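Local coordinates for aldehyde dehydrogenase (Listeria monocytogenes, PDB 3K9D), which probably acts as an oxidoreductase on the aldehyde or oxo group of its substrates, with NAD or NADP as acceptor, at residues M31-I36 against M88-M93; G92-D97 against E104-L109; T129-K134 against D432-E437. One frame throughout, in Å; residues are numbered along the deposited sequence.

In the fold
From the N terminus, contact 1 closes the first long loop, bringing the segment ahead of strand 92-97 back to the start of helix 33-49 across a largely helical excursion. Contact 2 begins on the residues where contact 1 ends, sharing Gly92 and Met93, and closes the short hairpin between strands 92-97 and 102-116. Contact 3 opens afterwards and spans 297 residues, joining the end of helix 121-134 to the loop before strand 440-447. The loops run in series, none nested in another, contacts 1 and 2 overlapping only at those two residues. Contacts 1 and 3 also touch in space through Thr90 and Lys134, tying the helical N-terminal part, the hairpin and the C-terminal loop together.

Contact 1. Residues M31-I36 against M88-M93; sequences MSQQQI and MKTIGM
Gln33 reaches across to Thr90 with both ends of its amide, the two side chains meeting at about a right angle. Its CG stands anti to the backbone N (chi1 -176°) and the chain then bends at chi2 (76°), which swings the amide off the helix and over to the other segment. There Gln33 OE1 accepts a nearly straight bond from Thr90 N at 2.8 Å, the donor lying somewhat off the carbonyl plane, while Gln33 NE2 donates to Thr90 OG1 at 3.1 Å with the oxygen in the amide plane. Ile91 N adds a weak, bent bond to the same OE1, and a water bridges Gln33 OE1 to Ile91 O. This grip on two atoms of one threonine fixes the rotation of the amide. NE2 is held a second time by Asp37 OD1, and Thr90 OG1 is hydrogen-bonded to Lys134 O.

Gln33 is the first residue of helix 33-49, with Ser32 at the N-cap, where Ser32 OG takes a weak capping bond from Gln35 N. The contact therefore docks the N-terminal end of a helix onto the chain leading into the 92-97 hairpin strand.

Beside the polar grip, Ile91 crosses Gln33 and Ile36 at a slant. Ile91 CB lies 3.4 Å from Gln33 OE1, and the two branches part: Ile91 CG2 comes up to Met31 O at 3.5 Å, whereas Ile91 CD1 meets Ile36 CG1 at 3.8 Å, one turn on from Gln33.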
ATOM      1  N   MET A  31     -19.087  13.563  -9.294  1.00 22.15           N
ATOM      2  CA  MET A  31     -18.731  14.988  -9.347  1.00 22.52           C
ATOM      3  C   MET A  31     -17.429  15.244 -10.103  1.00 23.24           C
ATOM      4  O   MET A  31     -16.509  14.421 -10.067  1.00 26.10           O
ATOM      5  CB  MET A  31     -18.602  15.573  -7.937  1.00 22.80           C
ATOM      6  CG  MET A  31     -19.796  15.379  -7.032  1.00 14.96           C
ATOM      7  SD  MET A  31     -19.604  16.299  -5.470  1.00 14.32           S
ATOM      8  CE  MET A  31     -21.269  16.140  -4.877  1.00 14.03           C
ATOM      9  N   SER A  32     -17.341  16.406 -10.749  1.00 13.09           N
ATOM     10  CA  SER A  32     -16.128  16.806 -11.456  1.00 17.66           C
ATOM     11  C   SER A  32     -15.044  17.273 -10.482  1.00 22.17           C
ATOM     12  O   SER A  32     -15.290  17.368  -9.274  1.00 18.91           O
ATOM     13  CB  SER A  32     -16.436  17.899 -12.479  1.00 18.47           C
ATOM     14  OG  SER A  32     -16.408  19.179 -11.871  1.00 18.23           O
ATOM     15  N   GLN A  33     -13.845  17.558 -11.005  1.00 23.27           N
ATOM     16  CA  GLN A  33     -12.736  18.073 -10.179  1.00 24.42           C
ATOM     17  C   GLN A  33     -13.104  19.421  -9.563  1.00 25.76           C
ATOM     18  O   GLN A  33     -12.799  19.683  -8.402  1.00 24.96           O
ATOM     19  CB  GLN A  33     -11.440  18.206 -10.989  1.00 17.90           C
ATOM     20  CG  GLN A  33     -10.213  18.645 -10.156  1.00 19.23           C
ATOM     21  CD  GLN A  33      -9.643  17.526  -9.305  1.00 17.13           C
ATOM     22  OE1 GLN A  33      -9.114  16.541  -9.830  1.00 19.20           O
ATOM     23  NE2 GLN A  33      -9.743  17.666  -7.981  1.00 17.25           N
ATOM     24  N   GLN A  34     -13.757  20.257 -10.365  1.00 26.49           N
ATOM     25  CA  GLN A  34     -14.264  21.565  -9.943  1.00 27.12           C
ATOM     26  C   GLN A  34     -15.228  21.467  -8.754  1.00 20.89           C
ATOM     27  O   GLN A  34     -15.004  22.114  -7.731  1.00 18.06           O
ATOM     28  CB  GLN A  34     -14.910  22.288 -11.124  1.00 29.18           C
ATOM     29  CG  GLN A  34     -13.910  22.824 -12.178  1.00 41.27           C
ATOM     30  CD  GLN A  34     -13.448  21.784 -13.222  1.00 50.61           C
ATOM     31  OE1 GLN A  34     -13.723  20.580 -13.111  1.00 36.92           O
ATOM     32  NE2 GLN A  34     -12.739  22.264 -14.248  1.00 27.65           N
ATOM     33  N   GLN A  35     -16.264  20.636  -8.883  1.00 17.98           N
ATOM     34  CA  GLN A  35     -17.212  20.371  -7.790  1.00 17.36           C
ATOM     35  C   GLN A  35     -16.566  19.826  -6.501  1.00 19.01           C
ATOM     36  O   GLN A  35     -16.870  20.309  -5.402  1.00 14.71           O
ATOM     37  CB  GLN A  35     -18.334  19.456  -8.261  1.00 17.76           C
ATOM     38  CG  GLN A  35     -19.425  20.163  -9.080  1.00 15.72           C
ATOM     39  CD  GLN A  35     -20.295  19.194  -9.865  1.00 19.60           C
ATOM     40  OE1 GLN A  35     -21.478  19.436 -10.088  1.00 26.36           O
ATOM     41  NE2 GLN A  35     -19.710  18.099 -10.292  1.00 18.05           N
ATOM     42  N   ILE A  36     -15.674  18.843  -6.634  1.00 17.00           N
ATOM     43  CA  ILE A  36     -14.866  18.348  -5.490  1.00 18.36           C
ATOM     44  C   ILE A  36     -14.054  19.452  -4.784  1.00 23.18           C
ATOM     45  O   ILE A  36     -14.099  19.569  -3.543  1.00 15.95           O
ATOM     46  CB  ILE A  36     -13.920  17.156  -5.922  1.00 15.67           C
ATOM     47  CG1 ILE A  36     -14.735  15.889  -6.254  1.00 14.60           C
ATOM     48  CG2 ILE A  36     -12.739  16.929  -4.919  1.00 19.60           C
ATOM     49  CD1 ILE A  36     -15.298  15.095  -5.077  1.00 12.37           C
ATOM     50  N   MET A  88      -3.961  20.202  -7.420  1.00 25.80           N
ATOM     51  CA  MET A  88      -3.641  18.812  -7.771  1.00 22.40           C
ATOM     52  C   MET A  88      -4.785  18.147  -8.551  1.00 20.35           C
ATOM     53  O   MET A  88      -5.961  18.381  -8.259  1.00 18.13           O
ATOM     54  CB  MET A  88      -3.328  18.001  -6.514  1.00 18.73           C
ATOM     55  CG  MET A  88      -1.957  18.289  -5.855  1.00 18.64           C
ATOM     56  SD  MET A  88      -1.731  17.394  -4.289  1.00 21.93           S
ATOM     57  CE  MET A  88      -1.876  15.681  -4.835  1.00 16.85           C
ATOM     58  N   LYS A  89      -4.431  17.321  -9.537  1.00 21.53           N
ATOM     59  CA  LYS A  89      -5.424  16.586 -10.338  1.00 23.44           C
ATOM     60  C   LYS A  89      -5.671  15.240  -9.668  1.00 22.99           C
ATOM     61  O   LYS A  89      -4.744  14.436  -9.521  1.00 16.85           O
ATOM     62  CB  LYS A  89      -4.952  16.365 -11.780  1.00 30.22           C
ATOM     63  CG  LYS A  89      -3.802  17.235 -12.265  1.00 44.98           C
ATOM     64  CD  LYS A  89      -4.247  18.400 -13.121  1.00 43.66           C
ATOM     65  CE  LYS A  89      -3.038  19.250 -13.498  1.00 55.67           C
ATOM     66  NZ  LYS A  89      -3.359  20.295 -14.502  1.00 30.06           N
ATOM     67  N   THR A  90      -6.909  15.008  -9.230  1.00 18.18           N
ATOM     68  CA  THR A  90      -7.233  13.846  -8.388  1.00 20.91           C
ATOM     69  C   THR A  90      -8.515  13.110  -8.798  1.00 17.01           C
ATOM     70  O   THR A  90      -8.851  12.065  -8.223  1.00 17.01           O
ATOM     71  CB  THR A  90      -7.362  14.247  -6.884  1.00 20.37           C
ATOM     72  OG1 THR A  90      -8.443  15.176  -6.712  1.00 17.02           O
ATOM     73  CG2 THR A  90      -6.072  14.857  -6.357  1.00 11.41           C
ATOM     74  N   ILE A  91      -9.219  13.664  -9.783  1.00 17.04           N
ATOM     75  CA  ILE A  91     -10.544  13.197 -10.179  1.00 18.59           C
ATOM     76  C   ILE A  91     -10.578  12.911 -11.685  1.00 19.74           C
ATOM     77  O   ILE A  91     -10.184  13.749 -12.495  1.00 20.43           O
ATOM     78  CB  ILE A  91     -11.655  14.242  -9.807  1.00 20.80           C
ATOM     79  CG1 ILE A  91     -11.711  14.510  -8.293  1.00 20.70           C
ATOM     80  CG2 ILE A  91     -13.032  13.839 -10.360  1.00 16.88           C
ATOM     81  CD1 ILE A  91     -12.197  13.334  -7.433  1.00 16.31           C
ATOM     82  N   GLY A  92     -11.042  11.722 -12.059  1.00 17.33           N
ATOM     83  CA  GLY A  92     -11.311  11.436 -13.474  1.00 16.99           C
ATOM     84  C   GLY A  92     -10.049  11.227 -14.290  1.00 13.70           C
ATOM     85  O   GLY A  92      -9.030  10.817 -13.750  1.00 12.25           O
ATOM     86  N   MET A  93     -10.127  11.531 -15.586  1.00 13.82           N
ATOM     87  CA  MET A  93      -9.020  11.320 -16.517  1.00 18.56           C
ATOM     88  C   MET A  93      -7.819  12.197 -16.176  1.00 21.63           C
ATOM     89  O   MET A  93      -7.920  13.425 -16.192  1.00 21.40           O
ATOM     90  CB  MET A  93      -9.463  11.607 -17.948  1.00 17.99           C
ATOM     91  CG  MET A  93      -8.385  11.378 -18.990  1.00 27.52           C
ATOM     92  SD  MET A  93      -8.294   9.650 -19.489  1.00 23.19           S
ATOM     93  CE  MET A  93      -9.815   9.528 -20.412  1.00 16.99           C
TER
HETATM   94  O   HOH W   1      -8.456  16.157 -12.799  1.00 20.42           O

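Contact 2. Residues G92-D97 against E104-L109; sequences GMLKED and EVAVPL
Opposite Glu104 stand two residues, Leu94 and Lys95, and this doubling is a classic beta bulge in an antiparallel hairpin. The short strand axes run 143° apart in direction and approach to 4.4 Å. Met93 and Val105 form a non-hydrogen-bonded pair, followed after the bulge by the hydrogen-bonded pair Lys95 and Glu104. Glu104 O is held twice, by Leu94 N at 2.8 Å and by Lys95 N at a longer 3.3 Å, while Glu104 N returns a bond to Lys95 O. At the other end Ala106 N donates to Gly92 O at 3.0 Å, and a water links Gly92 N with Ala106 O. Gly92 has a positive phi of 74°, a conformation that favours glycine.

The side chains divide between the two faces. Met93 bends at chi2 and chi3, bringing SD to Val105 CG2 at 3.9 Å; on this face the second subunit approaches, Arg386 of that chain packing on Met93 and its Ala389 on Val105. On the other face Lys95 and Glu104 lie side by side, pointing the same way, and Lys95 NZ forms a salt bridge with Glu104 OE2 at 3.0 Å, coming from above the carboxylate plane. At the bulge, Leu94 lays CD1 against Ala106 CB. Strand 440-447 borders the 102-116 strand, its Arg443 bonding to Val105 through the backbone. Such a hairpin, flanked by a C-terminal strand, is consistent with the oligomerisation region of aldehyde dehydrogenases.

The bulge thus puts two donors on one carbonyl, and the salt bridge adds a charged link to backbone pairing that already sets the register; the ion pair, with its lysine exposed, probably contributes less than it would if buried.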
ATOM      1  N   GLY A  92     -11.042  11.722 -12.059  1.00 17.33           N
ATOM      2  CA  GLY A  92     -11.311  11.436 -13.474  1.00 16.99           C
ATOM      3  C   GLY A  92     -10.049  11.227 -14.290  1.00 13.70           C
ATOM      4  O   GLY A  92      -9.030  10.817 -13.750  1.00 12.25           O
ATOM      5  N   MET A  93     -10.127  11.531 -15.586  1.00 13.82           N
ATOM      6  CA  MET A  93      -9.020  11.320 -16.517  1.00 18.56           C
ATOM      7  C   MET A  93      -7.819  12.197 -16.176  1.00 21.63           C
ATOM      8  O   MET A  93      -7.920  13.425 -16.192  1.00 21.40           O
ATOM      9  CB  MET A  93      -9.463  11.607 -17.948  1.00 17.99           C
ATOM     10  CG  MET A  93      -8.385  11.378 -18.990  1.00 27.52           C
ATOM     11  SD  MET A  93      -8.294   9.650 -19.489  1.00 23.19           S
ATOM     12  CE  MET A  93      -9.815   9.528 -20.412  1.00 16.99           C
ATOM     13  N   LEU A  94      -6.689  11.556 -15.886  1.00 16.69           N
ATOM     14  CA  LEU A  94      -5.479  12.267 -15.516  1.00 20.60           C
ATOM     15  C   LEU A  94      -4.521  12.410 -16.689  1.00 28.00           C
ATOM     16  O   LEU A  94      -3.949  13.478 -16.905  1.00 27.71           O
ATOM     17  CB  LEU A  94      -4.780  11.570 -14.342  1.00 22.37           C
ATOM     18  CG  LEU A  94      -5.526  11.369 -13.018  1.00 27.76           C
ATOM     19  CD1 LEU A  94      -4.673  10.544 -12.071  1.00 36.86           C
ATOM     20  CD2 LEU A  94      -5.908  12.697 -12.365  1.00 21.50           C
ATOM     21  N   LYS A  95      -4.346  11.331 -17.443  1.00 21.93           N
ATOM     22  CA  LYS A  95      -3.292  11.257 -18.442  1.00 16.55           C
ATOM     23  C   LYS A  95      -3.796  10.518 -19.661  1.00 20.52           C
ATOM     24  O   LYS A  95      -4.564   9.568 -19.524  1.00 18.11           O
ATOM     25  CB  LYS A  95      -2.099  10.499 -17.870  1.00 17.14           C
ATOM     26  CG  LYS A  95      -0.949  11.356 -17.408  1.00 36.99           C
ATOM     27  CD  LYS A  95       0.121  10.513 -16.722  1.00 39.89           C
ATOM     28  CE  LYS A  95       0.626   9.380 -17.613  1.00 46.82           C
ATOM     29  NZ  LYS A  95       1.758   8.644 -16.966  1.00 32.16           N
ATOM     30  N   GLU A  96      -3.374  10.971 -20.843  1.00 17.00           N
ATOM     31  CA  GLU A  96      -3.673  10.316 -22.111  1.00 23.95           C
ATOM     32  C   GLU A  96      -2.378  10.212 -22.912  1.00 32.23           C
ATOM     33  O   GLU A  96      -2.044  11.118 -23.683  1.00 38.69           O
ATOM     34  CB  GLU A  96      -4.718  11.114 -22.910  1.00 26.42           C
ATOM     35  CG  GLU A  96      -6.117  11.118 -22.315  1.00 35.12           C
ATOM     36  CD  GLU A  96      -6.972  12.253 -22.842  1.00 41.34           C
ATOM     37  OE1 GLU A  96      -7.287  12.259 -24.060  1.00 29.24           O
ATOM     38  OE2 GLU A  96      -7.331  13.137 -22.032  1.00 37.46           O
ATOM     39  N   ASP A  97      -1.641   9.121 -22.711  1.00 26.77           N
ATOM     40  CA  ASP A  97      -0.406   8.880 -23.463  1.00 27.46           C
ATOM     41  C   ASP A  97      -0.753   8.255 -24.806  1.00 29.98           C
ATOM     42  O   ASP A  97      -1.148   7.091 -24.869  1.00 29.31           O
ATOM     43  CB  ASP A  97       0.566   7.996 -22.655  1.00 26.82           C
ATOM     44  CG  ASP A  97       1.908   7.796 -23.346  1.00 30.60           C
ATOM     45  OD1 ASP A  97       2.896   7.503 -22.635  1.00 35.75           O
ATOM     46  OD2 ASP A  97       1.993   7.917 -24.591  1.00 23.32           O
ATOM     47  N   GLU A 104      -4.830   7.095 -18.252  1.00 11.07           N
ATOM     48  CA  GLU A 104      -4.897   6.884 -16.800  1.00 14.11           C
ATOM     49  C   GLU A 104      -6.049   7.673 -16.181  1.00 20.28           C
ATOM     50  O   GLU A 104      -6.248   8.854 -16.490  1.00 20.15           O
ATOM     51  CB  GLU A 104      -3.571   7.255 -16.109  1.00  8.55           C
ATOM     52  CG  GLU A 104      -2.376   6.450 -16.571  1.00 14.22           C
ATOM     53  CD  GLU A 104      -1.125   6.673 -15.744  1.00 29.32           C
ATOM     54  OE1 GLU A 104      -1.211   7.173 -14.598  1.00 33.73           O
ATOM     55  OE2 GLU A 104      -0.036   6.325 -16.247  1.00 38.10           O
ATOM     56  N   VAL A 105      -6.799   7.003 -15.306  1.00 18.77           N
ATOM     57  CA  VAL A 105      -8.005   7.541 -14.674  1.00 16.34           C
ATOM     58  C   VAL A 105      -7.898   7.292 -13.176  1.00 17.60           C
ATOM     59  O   VAL A 105      -7.649   6.164 -12.747  1.00 13.75           O
ATOM     60  CB  VAL A 105      -9.310   6.848 -15.226  1.00 18.09           C
ATOM     61  CG1 VAL A 105     -10.572   7.254 -14.423  1.00 10.38           C
ATOM     62  CG2 VAL A 105      -9.519   7.152 -16.703  1.00 16.33           C
ATOM     63  N   ALA A 106      -8.080   8.351 -12.385  1.00 20.59           N
ATOM     64  CA  ALA A 106      -8.122   8.249 -10.937  1.00 11.15           C
ATOM     65  C   ALA A 106      -9.411   7.571 -10.463  1.00 14.59           C
ATOM     66  O   ALA A 106     -10.526   7.931 -10.878  1.00 19.40           O
ATOM     67  CB  ALA A 106      -7.984   9.627 -10.322  1.00 16.95           C
ATOM     68  N   VAL A 107      -9.251   6.577  -9.601  1.00 17.38           N
ATOM     69  CA  VAL A 107     -10.383   5.865  -9.024  1.00 19.13           C
ATOM     70  C   VAL A 107     -10.323   6.029  -7.521  1.00 15.03           C
ATOM     71  O   VAL A 107      -9.364   5.568  -6.904  1.00 13.90           O
ATOM     72  CB  VAL A 107     -10.334   4.349  -9.359  1.00 12.79           C
ATOM     73  CG1 VAL A 107     -11.506   3.626  -8.738  1.00 17.51           C
ATOM     74  CG2 VAL A 107     -10.348   4.137 -10.844  1.00 12.12           C
ATOM     75  N   PRO A 108     -11.343   6.676  -6.923  1.00 17.39           N
ATOM     76  CA  PRO A 108     -11.386   6.851  -5.467  1.00 15.98           C
ATOM     77  C   PRO A 108     -11.408   5.497  -4.765  1.00 22.54           C
ATOM     78  O   PRO A 108     -11.994   4.547  -5.290  1.00 20.42           O
ATOM     79  CB  PRO A 108     -12.722   7.562  -5.234  1.00 14.23           C
ATOM     80  CG  PRO A 108     -13.042   8.210  -6.518  1.00 20.28           C
ATOM     81  CD  PRO A 108     -12.531   7.263  -7.571  1.00 17.80           C
ATOM     82  N   LEU A 109     -10.749   5.410  -3.609  1.00 23.27           N
ATOM     83  CA  LEU A 109     -10.701   4.172  -2.836  1.00 18.74           C
ATOM     84  C   LEU A 109     -12.107   3.755  -2.376  1.00 19.59           C
ATOM     85  O   LEU A 109     -12.458   2.580  -2.452  1.00 19.06           O
ATOM     86  CB  LEU A 109      -9.705   4.275  -1.654  1.00 15.36           C
ATOM     87  CG  LEU A 109      -8.267   3.734  -1.777  1.00 28.27           C
ATOM     88  CD1 LEU A 109      -7.687   3.861  -3.195  1.00 27.19           C
ATOM     89  CD2 LEU A 109      -7.275   4.278  -0.711  1.00  9.02           C
TER
HETATM   90  O   HOH W   2     -11.690  10.095  -9.699  1.00 19.16           O

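Contact 3. Residues T129-K134 against D432-E437; sequences TLISIK and DNIGPE
Ile131 drives its branched side chain into the loop at Ile434-Pro436, from the last turns of helix 121-134. This helix is the connection of a beta-alpha-beta crossover, since strands 102-116 and 138-143 on either side of it in sequence run parallel and adjacent in the sheet.

The contact is apolar, with no hydrogen bond between the segments. Ile131 CG2 sits on Pro436 CD at 3.8 Å, the side chain crossing the proline ring at about a right angle. With CG1 placed between the backbone N and the carbonyl carbon (chi1 66°), Ile131 CD1 turns away from the ring toward Gly435 CA and meets Ile434 CD1 at 3.8 Å. One turn on, Lys134 contributes only its aliphatic stem, CG resting on Pro436 CG at 3.8 Å before the chain bends at chi2 and leads its ammonium away.

Further out, helix 67-85 closes over the same group, with Val81 against Ile131 and Ile85 against Pro436, while Leu439 also packs on Ile131. The loop itself is held by the side-chain amide of Asn433, which bonds to Arg396 and to Val415 O and Gly407 O, and by Tyr127, one turn before Ile131 on the helix, whose OH donates to Ile434 O. Beyond the bend, Lys134 NZ donates to Ile85 O and forms a salt bridge with Asp37 OD1.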
ATOM      1  N   THR A 129      -9.883  14.644   6.356  1.00 13.16           N
ATOM      2  CA  THR A 129     -11.111  14.960   5.649  1.00 14.36           C
ATOM      3  C   THR A 129     -10.760  15.585   4.307  1.00 16.46           C
ATOM      4  O   THR A 129     -11.187  15.094   3.264  1.00 22.02           O
ATOM      5  CB  THR A 129     -12.001  15.902   6.462  1.00  6.82           C
ATOM      6  OG1 THR A 129     -12.428  15.249   7.657  1.00 17.12           O
ATOM      7  CG2 THR A 129     -13.249  16.306   5.659  1.00 19.85           C
ATOM      8  N   LEU A 130      -9.940  16.634   4.351  1.00 18.26           N
ATOM      9  CA  LEU A 130      -9.507  17.365   3.164  1.00 18.68           C
ATOM     10  C   LEU A 130      -8.880  16.478   2.110  1.00 22.45           C
ATOM     11  O   LEU A 130      -9.226  16.583   0.937  1.00 21.88           O
ATOM     12  CB  LEU A 130      -8.489  18.436   3.548  1.00 25.87           C
ATOM     13  CG  LEU A 130      -9.011  19.740   4.126  1.00 16.33           C
ATOM     14  CD1 LEU A 130      -7.885  20.419   4.842  1.00 14.05           C
ATOM     15  CD2 LEU A 130      -9.577  20.618   3.047  1.00 18.88           C
ATOM     16  N   ILE A 131      -7.962  15.607   2.526  1.00 13.06           N
ATOM     17  CA  ILE A 131      -7.294  14.708   1.574  1.00 19.56           C
ATOM     18  C   ILE A 131      -8.180  13.554   1.031  1.00 13.78           C
ATOM     19  O   ILE A 131      -8.097  13.219  -0.150  1.00 15.58           O
ATOM     20  CB  ILE A 131      -5.886  14.231   2.084  1.00 12.56           C
ATOM     21  CG1 ILE A 131      -5.994  13.348   3.338  1.00 14.70           C
ATOM     22  CG2 ILE A 131      -4.987  15.462   2.344  1.00 17.67           C
ATOM     23  CD1 ILE A 131      -4.740  12.604   3.674  1.00 13.18           C
ATOM     24  N   SER A 132      -9.036  12.985   1.883  1.00 17.79           N
ATOM     25  CA  SER A 132      -9.989  11.948   1.460  1.00 19.68           C
ATOM     26  C   SER A 132     -11.016  12.489   0.480  1.00 22.26           C
ATOM     27  O   SER A 132     -11.198  11.930  -0.604  1.00 15.21           O
ATOM     28  CB  SER A 132     -10.711  11.318   2.654  1.00 16.26           C
ATOM     29  OG  SER A 132      -9.780  10.760   3.566  1.00 20.81           O
ATOM     30  N   ILE A 133     -11.670  13.588   0.858  1.00 16.49           N
ATOM     31  CA  ILE A 133     -12.649  14.263   0.002  1.00 19.95           C
ATOM     32  C   ILE A 133     -12.023  14.732  -1.320  1.00 18.50           C
ATOM     33  O   ILE A 133     -12.641  14.581  -2.389  1.00 16.35           O
ATOM     34  CB  ILE A 133     -13.354  15.446   0.745  1.00 16.13           C
ATOM     35  CG1 ILE A 133     -14.233  14.930   1.899  1.00 17.34           C
ATOM     36  CG2 ILE A 133     -14.162  16.301  -0.224  1.00 19.31           C
ATOM     37  CD1 ILE A 133     -15.569  14.293   1.470  1.00 18.50           C
ATOM     38  N   LYS A 134     -10.789  15.248  -1.248  1.00 18.59           N
ATOM     39  CA  LYS A 134     -10.013  15.662  -2.441  1.00 13.73           C
ATOM     40  C   LYS A 134      -9.852  14.543  -3.466  1.00 17.45           C
ATOM     41  O   LYS A 134      -9.871  14.796  -4.677  1.00 16.74           O
ATOM     42  CB  LYS A 134      -8.624  16.182  -2.041  1.00 15.10           C
ATOM     43  CG  LYS A 134      -7.716  16.627  -3.193  1.00 14.08           C
ATOM     44  CD  LYS A 134      -8.302  17.770  -4.017  1.00 14.73           C
ATOM     45  CE  LYS A 134      -7.446  18.031  -5.242  1.00 16.24           C
ATOM     46  NZ  LYS A 134      -7.538  19.406  -5.820  1.00 14.62           N
ATOM     47  N   ASP A 432       5.243   7.465   2.999  1.00 17.92           N
ATOM     48  CA  ASP A 432       4.883   8.819   2.609  1.00 17.25           C
ATOM     49  C   ASP A 432       4.320   9.632   3.763  1.00 19.75           C
ATOM     50  O   ASP A 432       3.771   9.084   4.730  1.00 19.32           O
ATOM     51  CB  ASP A 432       3.913   8.826   1.420  1.00 16.91           C
ATOM     52  CG  ASP A 432       4.479   8.107   0.191  1.00 20.81           C
ATOM     53  OD1 ASP A 432       5.717   7.981   0.058  1.00 20.34           O
ATOM     54  OD2 ASP A 432       3.676   7.658  -0.643  1.00 20.58           O
ATOM     55  N   ASN A 433       4.510  10.945   3.668  1.00 16.07           N
ATOM     56  CA  ASN A 433       3.628  11.888   4.341  1.00 15.45           C
ATOM     57  C   ASN A 433       2.402  11.851   3.477  1.00 10.77           C
ATOM     58  O   ASN A 433       2.432  12.268   2.322  1.00 13.68           O
ATOM     59  CB  ASN A 433       4.224  13.295   4.317  1.00 19.51           C
ATOM     60  CG  ASN A 433       5.229  13.539   5.441  1.00 17.09           C
ATOM     61  OD1 ASN A 433       5.932  12.634   5.875  1.00 20.43           O
ATOM     62  ND2 ASN A 433       5.305  14.778   5.903  1.00 23.04           N
ATOM     63  N   ILE A 434       1.314  11.331   4.003  1.00 19.72           N
ATOM     64  CA  ILE A 434       0.283  10.941   3.070  1.00 23.70           C
ATOM     65  C   ILE A 434      -0.731  12.032   2.760  1.00 28.92           C
ATOM     66  O   ILE A 434      -0.978  12.946   3.570  1.00 21.40           O
ATOM     67  CB  ILE A 434      -0.302   9.528   3.340  1.00 31.36           C
ATOM     68  CG1 ILE A 434      -1.327   9.526   4.456  1.00 17.93           C
ATOM     69  CG2 ILE A 434       0.810   8.496   3.495  1.00 25.29           C
ATOM     70  CD1 ILE A 434      -2.708   9.354   3.885  1.00 23.74           C
ATOM     71  N   GLY A 435      -1.220  11.965   1.526  1.00 22.12           N
ATOM     72  CA  GLY A 435      -2.144  12.945   0.980  1.00 19.97           C
ATOM     73  C   GLY A 435      -3.024  12.288  -0.054  1.00 14.09           C
ATOM     74  O   GLY A 435      -3.184  11.068  -0.032  1.00 18.64           O
ATOM     75  N   PRO A 436      -3.584  13.090  -0.982  1.00 17.50           N
ATOM     76  CA  PRO A 436      -4.505  12.643  -2.043  1.00 19.92           C
ATOM     77  C   PRO A 436      -4.015  11.451  -2.863  1.00 21.21           C
ATOM     78  O   PRO A 436      -4.779  10.522  -3.108  1.00 24.55           O
ATOM     79  CB  PRO A 436      -4.626  13.883  -2.930  1.00 14.16           C
ATOM     80  CG  PRO A 436      -4.487  15.007  -1.970  1.00 17.65           C
ATOM     81  CD  PRO A 436      -3.383  14.550  -1.033  1.00 14.94           C
ATOM     82  N   GLU A 437      -2.737  11.472  -3.235  1.00 26.20           N
ATOM     83  CA  GLU A 437      -2.141  10.453  -4.098  1.00 21.23           C
ATOM     84  C   GLU A 437      -1.979   9.072  -3.456  1.00 25.82           C
ATOM     85  O   GLU A 437      -1.617   8.114  -4.137  1.00 22.68           O
ATOM     86  CB  GLU A 437      -0.801  10.959  -4.659  1.00 27.88           C
ATOM     87  CG  GLU A 437      -0.957  12.054  -5.717  1.00 28.30           C
ATOM     88  CD  GLU A 437       0.360  12.526  -6.314  1.00 37.34           C
ATOM     89  OE1 GLU A 437       0.368  13.612  -6.924  1.00 50.31           O
ATOM     90  OE2 GLU A 437       1.388  11.824  -6.186  1.00 37.74           O
TER